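Local structure of putative alpha-N-acetylgalactosaminidase (Bacillus halodurans C-125, 3CC1) at residues P12-N17 with S313-G318; L72-Y77 with R120-E125; H113-I118 with V183-A188; G177-K182 with C209-V214. The protein probably hydrolyses terminal alpha-linked N-acetylgalactosamine residues from glycoconjugates, with a TIM-barrel catalytic domain joined to a C-terminal beta sandwich. All blocks are in the same frame, centred on the assembly; numbering follows the deposited sequence. Where two conformers were deposited one is given.

Contact 1 of 4, residues P12-N17 with S313-G318; sequences PPMGWN and SPLMFG
Gly-15 sits between Leu-315 and Phe-317 where the short strands 14-17 and 315-317 run parallel, their axes 4.2 Å apart at closest approach and their directions 34° apart. Its N donates to Leu-315 O (2.9 Å), and its O accepts from Phe-317 N (2.8 Å). The pattern continues at both ends, from Leu-315 N to Pro-13 O and from Asn-17 N to Phe-317 O. On the face of Gly-15, the selenomethionine Met-316 turns back across the neighbouring strand. Bends at chi2 (-74°) and chi3 lay its SE and CE against the glycine backbone, with CE 3.5 Å from Gly-15 N and 3.6 Å from Pro-13 CB. Met-316 SE lies 3.8 Å from Gly-15 CA. The other face carries Met-14 and Leu-315, lying side by side and pointing the same way, then Trp-16 and Phe-317. Trp-16 CD1 comes up to the edge of the Phe-317 ring, 4.1 Å from Phe-317 CD1, while its NE1 bonds to Gly-319 O. Helices 28-41 and 335-343 pack on this face. The Asn-17 amide is bonded outside the pair, OD1 to Trp-19 N and ND2 to Asp-53. The pairing joins the first barrel strand to a strand near the end of the catalytic domain, as in the closure of a TIM barrel. Backbone bonds hold the seam, and largely apolar side chains pack both its faces.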
loop_
_atom_site.group_PDB
_atom_site.type_symbol
_atom_site.label_atom_id
_atom_site.label_comp_id
_atom_site.label_asym_id
_atom_site.label_seq_id
_atom_site.Cartn_x
_atom_site.Cartn_y
_atom_site.Cartn_z
ATOM N N PRO A 12 -0.604 -32.191 -4.344
ATOM C CA PRO A 12 0.575 -31.305 -4.550
ATOM C C PRO A 12 1.871 -32.097 -4.429
ATOM O O PRO A 12 1.993 -32.937 -3.544
ATOM C CB PRO A 12 0.452 -30.282 -3.431
ATOM C CG PRO A 12 -1.043 -30.241 -3.099
ATOM C CD PRO A 12 -1.613 -31.603 -3.440
ATOM N N PRO A 13 2.826 -31.867 -5.343
ATOM C CA PRO A 13 4.112 -32.569 -5.251
ATOM C C PRO A 13 4.824 -32.337 -3.924
ATOM O O PRO A 13 4.849 -31.226 -3.394
ATOM C CB PRO A 13 4.924 -31.963 -6.420
ATOM C CG PRO A 13 3.892 -31.518 -7.404
ATOM C CD PRO A 13 2.738 -31.030 -6.562
HETATM N N MSE A 14 5.369 -33.425 -3.409
HETATM C CA MSE A 14 6.246 -33.435 -2.259
HETATM C C MSE A 14 7.578 -34.070 -2.641
HETATM O O MSE A 14 7.633 -35.183 -3.210
HETATM C CB MSE A 14 5.608 -34.247 -1.114
HETATM C CG MSE A 14 4.317 -33.637 -0.544
HETATM SE SE MSE A 14 3.508 -34.757 0.771
HETATM C CE MSE A 14 5.015 -34.979 1.996
ATOM N N GLY A 15 8.651 -33.358 -2.325
ATOM C CA GLY A 15 9.967 -33.825 -2.675
ATOM C C GLY A 15 11.080 -32.945 -2.198
ATOM O O GLY A 15 10.930 -32.213 -1.240
ATOM N N TRP A 16 12.228 -33.112 -2.850
ATOM C CA TRP A 16 13.459 -32.414 -2.556
ATOM C C TRP A 16 13.936 -31.806 -3.871
ATOM O O TRP A 16 13.816 -32.401 -4.934
ATOM C CB TRP A 16 14.507 -33.392 -1.989
ATOM C CG TRP A 16 15.938 -32.882 -1.899
ATOM C CD1 TRP A 16 16.501 -32.206 -0.859
ATOM C CD2 TRP A 16 16.984 -33.024 -2.889
ATOM N NE1 TRP A 16 17.794 -31.856 -1.163
ATOM C CE2 TRP A 16 18.129 -32.385 -2.379
ATOM C CE3 TRP A 16 17.044 -33.588 -4.172
ATOM C CZ2 TRP A 16 19.329 -32.350 -3.067
ATOM C CZ3 TRP A 16 18.267 -33.567 -4.855
ATOM C CH2 TRP A 16 19.377 -32.957 -4.298
ATOM N N ASN A 17 14.458 -30.599 -3.777
ATOM C CA ASN A 17 15.034 -29.887 -4.910
ATOM C C ASN A 17 16.450 -29.390 -4.541
ATOM O O ASN A 17 16.674 -28.905 -3.448
ATOM C CB ASN A 17 14.073 -28.761 -5.314
ATOM C CG ASN A 17 14.591 -27.889 -6.445
ATOM O OD1 ASN A 17 15.610 -27.218 -6.308
ATOM N ND2 ASN A 17 13.886 -27.893 -7.567
ATOM N N SER A 313 0.369 -25.627 -1.299
ATOM C CA SER A 313 1.590 -25.404 -2.039
ATOM C C SER A 313 2.338 -26.751 -2.199
ATOM O O SER A 313 2.350 -27.582 -1.255
ATOM C CB SER A 313 2.484 -24.399 -1.292
ATOM O OG SER A 313 3.673 -24.077 -2.031
ATOM N N PRO A 314 2.989 -26.962 -3.355
ATOM C CA PRO A 314 3.993 -28.022 -3.350
ATOM C C PRO A 314 4.945 -27.854 -2.196
ATOM O O PRO A 314 5.206 -26.745 -1.769
ATOM C CB PRO A 314 4.741 -27.844 -4.676
ATOM C CG PRO A 314 3.878 -27.018 -5.513
ATOM C CD PRO A 314 2.942 -26.240 -4.637
ATOM N N LEU A 315 5.428 -28.975 -1.689
ATOM C CA LEU A 315 6.369 -29.020 -0.583
ATOM C C LEU A 315 7.678 -29.568 -1.123
ATOM O O LEU A 315 7.839 -30.778 -1.240
ATOM C CB LEU A 315 5.840 -29.936 0.554
ATOM C CG LEU A 315 4.513 -29.506 1.205
ATOM C CD1 LEU A 315 4.092 -30.466 2.404
ATOM C CD2 LEU A 315 4.525 -28.027 1.649
HETATM N N MSE A 316 8.606 -28.675 -1.457
HETATM C CA MSE A 316 9.927 -29.066 -1.944
HETATM C C MSE A 316 11.019 -28.675 -0.958
HETATM O O MSE A 316 11.402 -27.510 -0.900
HETATM C CB MSE A 316 10.212 -28.421 -3.294
HETATM C CG MSE A 316 9.344 -28.965 -4.392
HETATM SE SE MSE A 316 9.865 -30.785 -4.978
HETATM C CE MSE A 316 8.163 -31.152 -5.023
ATOM N N PHE A 317 11.560 -29.629 -0.248
ATOM C CA PHE A 317 12.591 -29.393 0.716
ATOM C C PHE A 317 13.893 -29.022 0.050
ATOM O O PHE A 317 14.333 -29.712 -0.803
ATOM C CB PHE A 317 12.787 -30.638 1.555
ATOM C CG PHE A 317 13.689 -30.467 2.718
ATOM C CD1 PHE A 317 15.012 -30.694 2.619
ATOM C CD2 PHE A 317 13.200 -30.122 3.943
ATOM C CE1 PHE A 317 15.818 -30.564 3.685
ATOM C CE2 PHE A 317 14.006 -30.005 5.017
ATOM C CZ PHE A 317 15.316 -30.211 4.890
ATOM N N GLY A 318 14.515 -27.956 0.500
ATOM C CA GLY A 318 15.682 -27.414 -0.178
ATOM C C GLY A 318 17.013 -27.589 0.520
ATOM O O GLY A 318 18.077 -27.225 -0.017
#

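Contact 2 of 4, residues L72-Y77 with R120-E125; sequences LCMDEY and RQAVYE
The long excursion between strand 49-52 and helix 97-105 docks here on the short helix 120-125, with Leu-72 and Met-74 meeting Gln-121, Ala-122 and Glu-125. Gln-121 makes the polar part of the contact. Its CG stands anti to the backbone N (chi1 -174°) and the chain stays extended beyond, which carries the amide out from the helix to the backbone of Leu-72. There it forms a two-bond pairing with a single residue. Gln-121 OE1 accepts from Leu-72 N on an in-plane lone pair (2.9 Å), and Gln-121 NE2 donates to Leu-72 O, also at 2.9 Å. The two bonds fix the rotation of the amide. A leucine in its place would probably leave the N-H and carbonyl of Leu-72 without these mates and set the loop freer to shift. Beside the amide, the selenomethionine Met-74 extends to the helix, its SE 3.9 Å from Ala-122 CB. Its methyl CE ends 3.5 Å from Glu-125 OE1, the two side chains coming from opposite directions. That same OE1 accepts from a water at 2.8 Å, which also makes a weak bond to Glu-76 O. Phe-69 of the second subunit lies against Gln-121. Met-74 touches Pro-119 of strand 118-119, just ahead of the helix, and Val-123 on the far side of the helix packs on Tyr-153 of strand 152-155.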
loop_
_atom_site.group_PDB
_atom_site.type_symbol
_atom_site.label_atom_id
_atom_site.label_comp_id
_atom_site.label_asym_id
_atom_site.label_seq_id
_atom_site.Cartn_x
_atom_site.Cartn_y
_atom_site.Cartn_z
ATOM N N LEU A 72 28.096 -25.462 -23.241
ATOM C CA LEU A 72 26.991 -26.265 -22.667
ATOM C C LEU A 72 27.001 -27.661 -23.297
ATOM O O LEU A 72 27.290 -27.833 -24.504
ATOM C CB LEU A 72 25.614 -25.620 -22.856
ATOM C CG LEU A 72 25.387 -24.208 -22.338
ATOM C CD1 LEU A 72 23.867 -23.837 -22.490
ATOM C CD2 LEU A 72 25.866 -24.028 -20.941
ATOM N N CYS A 73 26.699 -28.660 -22.474
ATOM C CA CYS A 73 26.614 -30.033 -22.952
ATOM C C CYS A 73 25.332 -30.153 -23.732
ATOM O O CYS A 73 24.276 -29.845 -23.229
ATOM C CB CYS A 73 26.584 -31.017 -21.796
ATOM S SG CYS A 73 28.083 -30.967 -20.843
HETATM N N MSE A 74 25.443 -30.564 -24.979
HETATM C CA MSE A 74 24.310 -30.486 -25.876
HETATM C C MSE A 74 24.470 -31.531 -26.977
HETATM O O MSE A 74 25.572 -31.723 -27.460
HETATM C CB MSE A 74 24.266 -29.085 -26.518
HETATM C CG MSE A 74 22.900 -28.691 -27.128
HETATM SE SE MSE A 74 23.040 -26.929 -27.971
HETATM C CE MSE A 74 24.095 -27.288 -29.527
ATOM N N ASP A 75 23.368 -32.147 -27.403
ATOM C CA ASP A 75 23.414 -33.085 -28.505
ATOM C C ASP A 75 23.340 -32.376 -29.838
ATOM O O ASP A 75 23.285 -31.151 -29.921
ATOM C CB ASP A 75 22.405 -34.230 -28.352
ATOM C CG ASP A 75 20.966 -33.855 -28.646
ATOM O OD1 ASP A 75 20.716 -32.791 -29.249
ATOM O OD2 ASP A 75 20.063 -34.689 -28.307
ATOM N N GLU A 76 23.450 -33.167 -30.897
ATOM C CA GLU A 76 23.525 -32.625 -32.241
ATOM C C GLU A 76 22.235 -31.992 -32.721
ATOM O O GLU A 76 22.228 -31.342 -33.744
ATOM C CB GLU A 76 23.996 -33.690 -33.255
ATOM C CG GLU A 76 23.368 -35.041 -33.156
ATOM C CD GLU A 76 24.356 -36.169 -33.600
ATOM O OE1 GLU A 76 24.508 -36.384 -34.837
ATOM O OE2 GLU A 76 24.944 -36.827 -32.701
ATOM N N TYR A 77 21.155 -32.186 -31.976
ATOM C CA TYR A 77 19.821 -31.665 -32.350
ATOM C C TYR A 77 19.416 -30.516 -31.435
ATOM O O TYR A 77 18.256 -30.170 -31.330
ATOM C CB TYR A 77 18.783 -32.782 -32.286
ATOM C CG TYR A 77 19.220 -33.972 -33.096
ATOM C CD1 TYR A 77 19.312 -33.894 -34.472
ATOM C CD2 TYR A 77 19.570 -35.165 -32.470
ATOM C CE1 TYR A 77 19.745 -34.969 -35.220
ATOM C CE2 TYR A 77 19.992 -36.259 -33.215
ATOM C CZ TYR A 77 20.082 -36.139 -34.587
ATOM O OH TYR A 77 20.467 -37.251 -35.295
ATOM N N ARG A 120 21.065 -20.875 -26.978
ATOM C CA ARG A 120 21.682 -19.959 -27.901
ATOM C C ARG A 120 22.783 -20.674 -28.694
ATOM O O ARG A 120 23.091 -20.334 -29.819
ATOM C CB ARG A 120 22.281 -18.789 -27.111
ATOM C CG ARG A 120 21.240 -17.942 -26.402
ATOM C CD ARG A 120 21.884 -16.620 -26.016
ATOM N NE ARG A 120 21.004 -15.867 -25.156
ATOM C CZ ARG A 120 21.289 -14.652 -24.704
ATOM N NH1 ARG A 120 22.394 -14.051 -25.092
ATOM N NH2 ARG A 120 20.481 -14.050 -23.868
ATOM N N GLN A 121 23.402 -21.635 -28.032
ATOM C CA GLN A 121 24.463 -22.459 -28.589
ATOM C C GLN A 121 23.966 -23.283 -29.799
ATOM O O GLN A 121 24.703 -23.466 -30.776
ATOM C CB GLN A 121 24.999 -23.364 -27.505
ATOM C CG GLN A 121 26.210 -24.175 -27.932
ATOM C CD GLN A 121 26.811 -24.935 -26.733
ATOM O OE1 GLN A 121 27.188 -24.335 -25.744
ATOM N NE2 GLN A 121 26.896 -26.246 -26.842
ATOM N N ALA A 122 22.712 -23.742 -29.728
ATOM C CA ALA A 122 22.059 -24.407 -30.850
ATOM C C ALA A 122 21.848 -23.426 -31.993
ATOM O O ALA A 122 22.002 -23.761 -33.155
ATOM C CB ALA A 122 20.729 -25.047 -30.409
ATOM N N VAL A 123 21.520 -22.198 -31.667
ATOM C CA VAL A 123 21.252 -21.197 -32.708
ATOM C C VAL A 123 22.577 -20.890 -33.407
ATOM O O VAL A 123 22.667 -20.878 -34.627
ATOM C CB VAL A 123 20.526 -19.955 -32.138
ATOM C CG1 VAL A 123 20.462 -18.862 -33.183
ATOM C CG2 VAL A 123 19.106 -20.337 -31.628
ATOM N N TYR A 124 23.634 -20.703 -32.608
ATOM C CA TYR A 124 24.991 -20.483 -33.139
ATOM C C TYR A 124 25.393 -21.590 -34.092
ATOM O O TYR A 124 25.868 -21.334 -35.181
ATOM C CB TYR A 124 26.009 -20.437 -31.998
ATOM C CG TYR A 124 27.475 -20.517 -32.410
ATOM C CD1 TYR A 124 28.078 -19.517 -33.160
ATOM C CD2 TYR A 124 28.269 -21.578 -31.990
ATOM C CE1 TYR A 124 29.426 -19.599 -33.502
ATOM C CE2 TYR A 124 29.591 -21.670 -32.331
ATOM C CZ TYR A 124 30.168 -20.682 -33.074
ATOM O OH TYR A 124 31.504 -20.809 -33.393
ATOM N N GLU A 125 25.171 -22.823 -33.667
ATOM C CA GLU A 125 25.659 -23.986 -34.400
ATOM C C GLU A 125 24.689 -24.321 -35.519
ATOM O O GLU A 125 24.968 -25.142 -36.366
ATOM C CB GLU A 125 25.799 -25.200 -33.478
ATOM C CG GLU A 125 26.968 -25.115 -32.462
ATOM C CD GLU A 125 27.124 -26.380 -31.576
ATOM O OE1 GLU A 125 26.595 -27.441 -31.966
ATOM O OE2 GLU A 125 27.746 -26.326 -30.473
HETATM O O HOH W 1 26.277 -30.216 -30.445
HETATM O O HOH W 2 24.594 -28.889 -33.292
#

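Contact 3 of 4, residues H113-I118 with V183-A188; sequences HIMRGI and VDDIAA. With SO4 (sulfate ion), chain C; IMD (imidazole), chain G.
His-113 meets Asp-184 with the edge of its ring: ND1 donates to Asp-184 OD2 (2.7 Å), which lies close to the ring plane and is approached on its syn side. The ring and carboxylate planes are turned 53° apart, and the two side chains meet at a slant. A bound imidazole, probably from the crystallisation liquor, makes a weak bond to the same OD2. Further on, Arg-116 grips Asp-185 side-on, NE and NH2 both landing on OD2 from the same face of the carboxylate, at 3.1 and 3.0 Å. A bend at chi3 (64°) turns the guanidinium back to the carboxylate, and its NE also makes a weak bond to Asp-185 O. NH1 pairs instead with Glu-198 and Ser-144, which puts the arginine between two acids. Strands 109-115 and 180-184 are parallel neighbours here, joined by Asp-184 N to Ile-114 O, and these residues lie at their C-terminal ends, the end at which TIM-barrel enzymes carry their active sites. A leucine in place of Arg-116 would probably leave buried Asp-185 and nearby Glu-198 without their shared positive partner. The aliphatic part of Arg-116 crosses Ile-186, CD lying 3.6 Å from Ile-186 CD1. Past Asp-184 the backbone N-H groups of Asp-185, Ile-186 and Ala-187 turn to a sulfate ion, Asp-185 N reaching its O2 at 2.8 Å; Arg-190 of the second subunit binds the same ion.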
loop_
_atom_site.group_PDB
_atom_site.type_symbol
_atom_site.label_atom_id
_atom_site.label_comp_id
_atom_site.label_asym_id
_atom_site.label_seq_id
_atom_site.Cartn_x
_atom_site.Cartn_y
_atom_site.Cartn_z
ATOM N N HIS A 113 14.425 -29.295 -13.745
ATOM C CA HIS A 113 14.011 -27.967 -14.239
ATOM C C HIS A 113 14.695 -27.694 -15.529
ATOM O O HIS A 113 15.866 -27.977 -15.693
ATOM C CB HIS A 113 14.380 -26.821 -13.277
ATOM C CG HIS A 113 13.532 -26.729 -12.048
ATOM N ND1 HIS A 113 13.219 -25.515 -11.455
ATOM C CD2 HIS A 113 12.998 -27.693 -11.255
ATOM C CE1 HIS A 113 12.463 -25.748 -10.388
ATOM N NE2 HIS A 113 12.325 -27.059 -10.238
ATOM N N ILE A 114 13.941 -27.148 -16.469
ATOM C CA ILE A 114 14.486 -26.679 -17.706
ATOM C C ILE A 114 14.165 -25.183 -17.851
ATOM O O ILE A 114 13.236 -24.680 -17.227
ATOM C CB ILE A 114 13.942 -27.511 -18.889
ATOM C CG1 ILE A 114 12.466 -27.207 -19.137
ATOM C CG2 ILE A 114 14.176 -29.022 -18.626
ATOM C CD1 ILE A 114 11.865 -27.923 -20.339
HETATM N N MSE A 115 14.948 -24.493 -18.694
HETATM C CA MSE A 115 14.687 -23.139 -19.124
HETATM C C MSE A 115 13.879 -23.160 -20.417
HETATM O O MSE A 115 14.076 -24.008 -21.309
HETATM C CB MSE A 115 16.004 -22.413 -19.399
HETATM C CG MSE A 115 16.909 -22.331 -18.192
HETATM SE SE MSE A 115 16.290 -21.054 -16.863
HETATM C CE MSE A 115 16.199 -19.448 -17.982
ATOM N N ARG A 116 12.909 -22.278 -20.473
ATOM C CA ARG A 116 12.154 -22.056 -21.680
ATOM C C ARG A 116 13.086 -21.780 -22.843
ATOM O O ARG A 116 14.047 -21.018 -22.705
ATOM C CB ARG A 116 11.277 -20.828 -21.492
ATOM C CG ARG A 116 10.478 -20.415 -22.711
ATOM C CD ARG A 116 9.815 -19.044 -22.507
ATOM N NE ARG A 116 10.774 -17.962 -22.343
ATOM C CZ ARG A 116 11.186 -17.161 -23.331
ATOM N NH1 ARG A 116 10.754 -17.333 -24.557
ATOM N NH2 ARG A 116 12.056 -16.207 -23.097
ATOM N N GLY A 117 12.734 -22.347 -23.994
ATOM C CA GLY A 117 13.378 -22.013 -25.272
ATOM C C GLY A 117 14.338 -23.051 -25.818
ATOM O O GLY A 117 14.226 -24.266 -25.580
ATOM N N ILE A 118 15.301 -22.541 -26.561
ATOM C CA ILE A 118 16.258 -23.352 -27.263
ATOM C C ILE A 118 17.642 -22.729 -27.016
ATOM O O ILE A 118 17.768 -21.529 -26.955
ATOM C CB ILE A 118 15.940 -23.356 -28.793
ATOM C CG1 ILE A 118 16.867 -24.309 -29.548
ATOM C CG2 ILE A 118 16.011 -21.927 -29.390
ATOM C CD1 ILE A 118 16.432 -24.589 -31.000
ATOM N N VAL A 183 9.237 -25.838 -15.872
ATOM C CA VAL A 183 9.804 -24.894 -16.838
ATOM C C VAL A 183 9.949 -23.537 -16.140
ATOM O O VAL A 183 8.976 -22.957 -15.621
ATOM C CB VAL A 183 8.946 -24.796 -18.104
ATOM C CG1 VAL A 183 9.655 -23.968 -19.201
ATOM C CG2 VAL A 183 8.544 -26.214 -18.576
ATOM N N ASP A 184 11.200 -23.065 -16.099
ATOM C CA ASP A 184 11.529 -21.719 -15.624
ATOM C C ASP A 184 11.598 -20.713 -16.790
ATOM O O ASP A 184 11.684 -21.092 -17.979
ATOM C CB ASP A 184 12.831 -21.783 -14.815
ATOM C CG ASP A 184 12.677 -22.639 -13.499
ATOM O OD1 ASP A 184 11.622 -22.542 -12.813
ATOM O OD2 ASP A 184 13.594 -23.368 -13.117
ATOM N N ASP A 185 11.510 -19.429 -16.450
ATOM C CA ASP A 185 11.442 -18.332 -17.448
ATOM C C ASP A 185 10.229 -18.449 -18.359
ATOM O O ASP A 185 10.274 -18.091 -19.529
ATOM C CB ASP A 185 12.653 -18.288 -18.356
ATOM C CG ASP A 185 12.678 -17.019 -19.243
ATOM O OD1 ASP A 185 12.280 -15.950 -18.728
ATOM O OD2 ASP A 185 13.053 -17.093 -20.449
ATOM N N ILE A 186 9.146 -18.950 -17.793
ATOM C CA ILE A 186 7.940 -19.215 -18.539
ATOM C C ILE A 186 6.855 -18.224 -18.162
ATOM O O ILE A 186 5.934 -18.022 -18.941
ATOM C CB ILE A 186 7.482 -20.708 -18.362
ATOM C CG1 ILE A 186 6.584 -21.106 -19.530
ATOM C CG2 ILE A 186 6.837 -20.938 -16.976
ATOM C CD1 ILE A 186 7.262 -20.993 -20.946
ATOM N N ALA A 187 6.963 -17.601 -16.991
ATOM C CA ALA A 187 6.185 -16.406 -16.710
ATOM C C ALA A 187 6.856 -15.196 -17.457
ATOM O O ALA A 187 7.990 -15.292 -17.973
ATOM C CB ALA A 187 6.063 -16.151 -15.155
ATOM N N ALA A 188 6.156 -14.076 -17.540
ATOM C CA ALA A 188 6.748 -12.839 -18.078
ATOM C C ALA A 188 7.789 -12.309 -17.073
ATOM O O ALA A 188 7.470 -12.042 -15.924
ATOM C CB ALA A 188 5.664 -11.795 -18.341
HETATM S S SO4 C . 9.501 -17.927 -13.939
HETATM O O1 SO4 C . 9.477 -16.607 -14.573
HETATM O O2 SO4 C . 10.868 -18.511 -13.908
HETATM O O3 SO4 C . 8.693 -18.790 -14.808
HETATM O O4 SO4 C . 8.953 -17.888 -12.594
HETATM N N1 IMD G . 15.605 -19.803 -9.870
HETATM C C2 IMD G . 15.130 -20.590 -10.871
HETATM N N3 IMD G . 15.385 -21.884 -10.548
HETATM C C4 IMD G . 16.025 -21.899 -9.365
HETATM C C5 IMD G . 16.156 -20.593 -8.934
HETATM O O HOH W 3 14.975 -18.931 -21.196
#

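Contact 4 of 4, residues G177-K182 with C209-V214; sequences GVDFVK and CGRPMV
Arg-211 spends two nitrogens on Val-178 and Asp-179. NH2 forms a salt bridge with Asp-179 OD1 (2.9 Å), in the guanidinium plane and on the syn lone pair. NE donates to Val-178 O at 3.0 Å, coming from above the carbonyl plane. Gly-177 CA sits over the centre of one guanidinium face. The arginine chain is straight from its backbone N out to NE (chi1 175°), which carries the guanidinium to these partners. Both carboxylate oxygens of Asp-179 are used: OD1 also accepts from a water at 2.7 Å, and OD2 takes His-104 NE2 and Phe-110 N. Asp-179 O accepts from Val-214 N (2.8 Å), while Val-214 O accepts from Val-181 N at 2.9 Å, a parallel pairing centred on Phe-180 and Val-214. Met-213 N, one residue before Val-214, is bonded to a glycol fragment probably left from crystallisation. The selenomethionine side chain of Met-213, bent at chi3, rests its SE 3.7 Å from Val-181 CG2. The contact joins the two strands of a beta-alpha-beta crossover, in which helix 196-208 links strand 180-184 to strand 214-216; on the other side of 180-184, strand 109-115 continues the sheet, and helix 162-175 packs on Val-178, Val-181 and Arg-211.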
loop_
_atom_site.group_PDB
_atom_site.type_symbol
_atom_site.label_atom_id
_atom_site.label_comp_id
_atom_site.label_asym_id
_atom_site.label_seq_id
_atom_site.Cartn_x
_atom_site.Cartn_y
_atom_site.Cartn_z
ATOM N N GLY A 177 13.592 -41.386 -18.497
ATOM C CA GLY A 177 12.760 -41.787 -17.366
ATOM C C GLY A 177 12.370 -40.676 -16.401
ATOM O O GLY A 177 12.128 -40.930 -15.209
ATOM N N VAL A 178 12.325 -39.448 -16.916
ATOM C CA VAL A 178 11.921 -38.264 -16.157
ATOM C C VAL A 178 10.417 -38.346 -15.835
ATOM O O VAL A 178 9.615 -38.757 -16.688
ATOM C CB VAL A 178 12.242 -36.954 -16.927
ATOM C CG1 VAL A 178 11.631 -35.747 -16.250
ATOM C CG2 VAL A 178 13.784 -36.767 -17.094
ATOM N N ASP A 179 10.046 -37.958 -14.601
ATOM C CA ASP A 179 8.637 -38.014 -14.139
ATOM C C ASP A 179 7.991 -36.656 -13.924
ATOM O O ASP A 179 6.770 -36.547 -13.827
ATOM C CB ASP A 179 8.551 -38.817 -12.824
ATOM C CG ASP A 179 9.226 -40.148 -12.944
ATOM O OD1 ASP A 179 8.821 -40.907 -13.855
ATOM O OD2 ASP A 179 10.210 -40.399 -12.215
ATOM N N PHE A 180 8.837 -35.637 -13.842
ATOM C CA PHE A 180 8.444 -34.280 -13.505
ATOM C C PHE A 180 9.376 -33.286 -14.222
ATOM O O PHE A 180 10.606 -33.394 -14.160
ATOM C CB PHE A 180 8.521 -34.145 -11.979
ATOM C CG PHE A 180 8.284 -32.765 -11.427
ATOM C CD1 PHE A 180 9.321 -31.847 -11.317
ATOM C CD2 PHE A 180 7.070 -32.427 -10.897
ATOM C CE1 PHE A 180 9.111 -30.575 -10.749
ATOM C CE2 PHE A 180 6.857 -31.155 -10.339
ATOM C CZ PHE A 180 7.890 -30.242 -10.259
ATOM N N VAL A 181 8.776 -32.310 -14.890
ATOM C CA VAL A 181 9.513 -31.201 -15.532
ATOM C C VAL A 181 8.891 -29.847 -15.091
ATOM O O VAL A 181 7.675 -29.624 -15.247
ATOM C CB VAL A 181 9.527 -31.321 -17.068
ATOM C CG1 VAL A 181 10.216 -30.105 -17.674
ATOM C CG2 VAL A 181 10.238 -32.608 -17.530
ATOM N N LYS A 182 9.716 -28.986 -14.485
ATOM C CA LYS A 182 9.330 -27.605 -14.199
ATOM C C LYS A 182 10.014 -26.695 -15.214
ATOM O O LYS A 182 11.222 -26.775 -15.403
ATOM C CB LYS A 182 9.728 -27.184 -12.783
ATOM C CG LYS A 182 9.317 -25.733 -12.423
ATOM C CD LYS A 182 8.745 -25.619 -11.029
ATOM C CE LYS A 182 8.230 -24.156 -10.763
ATOM N N CYS A 209 4.680 -37.296 -25.523
ATOM C CA CYS A 209 6.008 -37.915 -25.395
ATOM C C CYS A 209 5.969 -39.395 -25.002
ATOM O O CYS A 209 7.001 -40.046 -24.881
ATOM C CB CYS A 209 6.851 -37.142 -24.388
ATOM S SG CYS A 209 6.440 -37.531 -22.707
ATOM N N GLY A 210 4.790 -39.898 -24.720
ATOM C CA GLY A 210 4.634 -41.310 -24.456
ATOM C C GLY A 210 4.999 -41.805 -23.072
ATOM O O GLY A 210 5.062 -43.014 -22.845
ATOM N N ARG A 211 5.247 -40.894 -22.151
ATOM C CA ARG A 211 5.530 -41.279 -20.763
ATOM C C ARG A 211 4.769 -40.378 -19.801
ATOM O O ARG A 211 4.835 -39.169 -19.927
ATOM C CB ARG A 211 7.029 -41.177 -20.469
ATOM C CG ARG A 211 7.370 -41.444 -19.031
ATOM C CD ARG A 211 8.836 -41.250 -18.728
ATOM N NE ARG A 211 9.094 -41.595 -17.335
ATOM C CZ ARG A 211 9.261 -42.846 -16.896
ATOM N NH1 ARG A 211 9.232 -43.848 -17.750
ATOM N NH2 ARG A 211 9.471 -43.109 -15.622
ATOM N N PRO A 212 4.057 -40.956 -18.827
ATOM C CA PRO A 212 3.395 -40.094 -17.847
ATOM C C PRO A 212 4.397 -39.205 -17.149
ATOM O O PRO A 212 5.429 -39.671 -16.649
ATOM C CB PRO A 212 2.781 -41.081 -16.857
ATOM C CG PRO A 212 2.702 -42.369 -17.617
ATOM C CD PRO A 212 3.856 -42.381 -18.540
HETATM N N MSE A 213 4.063 -37.927 -17.105
HETATM C CA MSE A 213 5.004 -36.907 -16.709
HETATM C C MSE A 213 4.288 -35.629 -16.257
HETATM O O MSE A 213 3.432 -35.103 -16.957
HETATM C CB MSE A 213 5.958 -36.625 -17.893
HETATM C CG MSE A 213 7.310 -36.069 -17.481
HETATM SE SE MSE A 213 8.474 -35.552 -18.940
HETATM C CE MSE A 213 8.753 -37.306 -19.652
ATOM N N VAL A 214 4.656 -35.132 -15.082
ATOM C CA VAL A 214 4.028 -33.934 -14.538
ATOM C C VAL A 214 4.728 -32.688 -15.094
ATOM O O VAL A 214 5.953 -32.635 -15.180
ATOM C CB VAL A 214 4.035 -33.936 -12.998
ATOM C CG1 VAL A 214 3.519 -32.556 -12.458
ATOM C CG2 VAL A 214 3.213 -35.090 -12.490
HETATM O O HOH W 4 6.331 -41.095 -14.802
#

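Contacts 1, 3 and 4 belong to one parallel sheet, and contact 2 lies out beyond it. Contacts 3 and 4 share strand 180-184, their centres 16 Å apart, with Ile-114 CD1 packed on Val-181 CG1. Contact 1 also touches both, though strand 49-52 stands between its strands and theirs in the sheet: its Asn-17 ND2 lies 3.2 Å from His-113 NE2, and Pro-13 packs on Phe-180. Along the chain, the loop closed by contact 1 encloses the other three. Contact 2 touches contact 3 through Val-123 and Ile-118, but its nearest atoms stay about 18 Å from contact 1. The sulfate and imidazole are bound at contact 3, near the strand ends where a barrel glycosidase would be expected to hold its substrate.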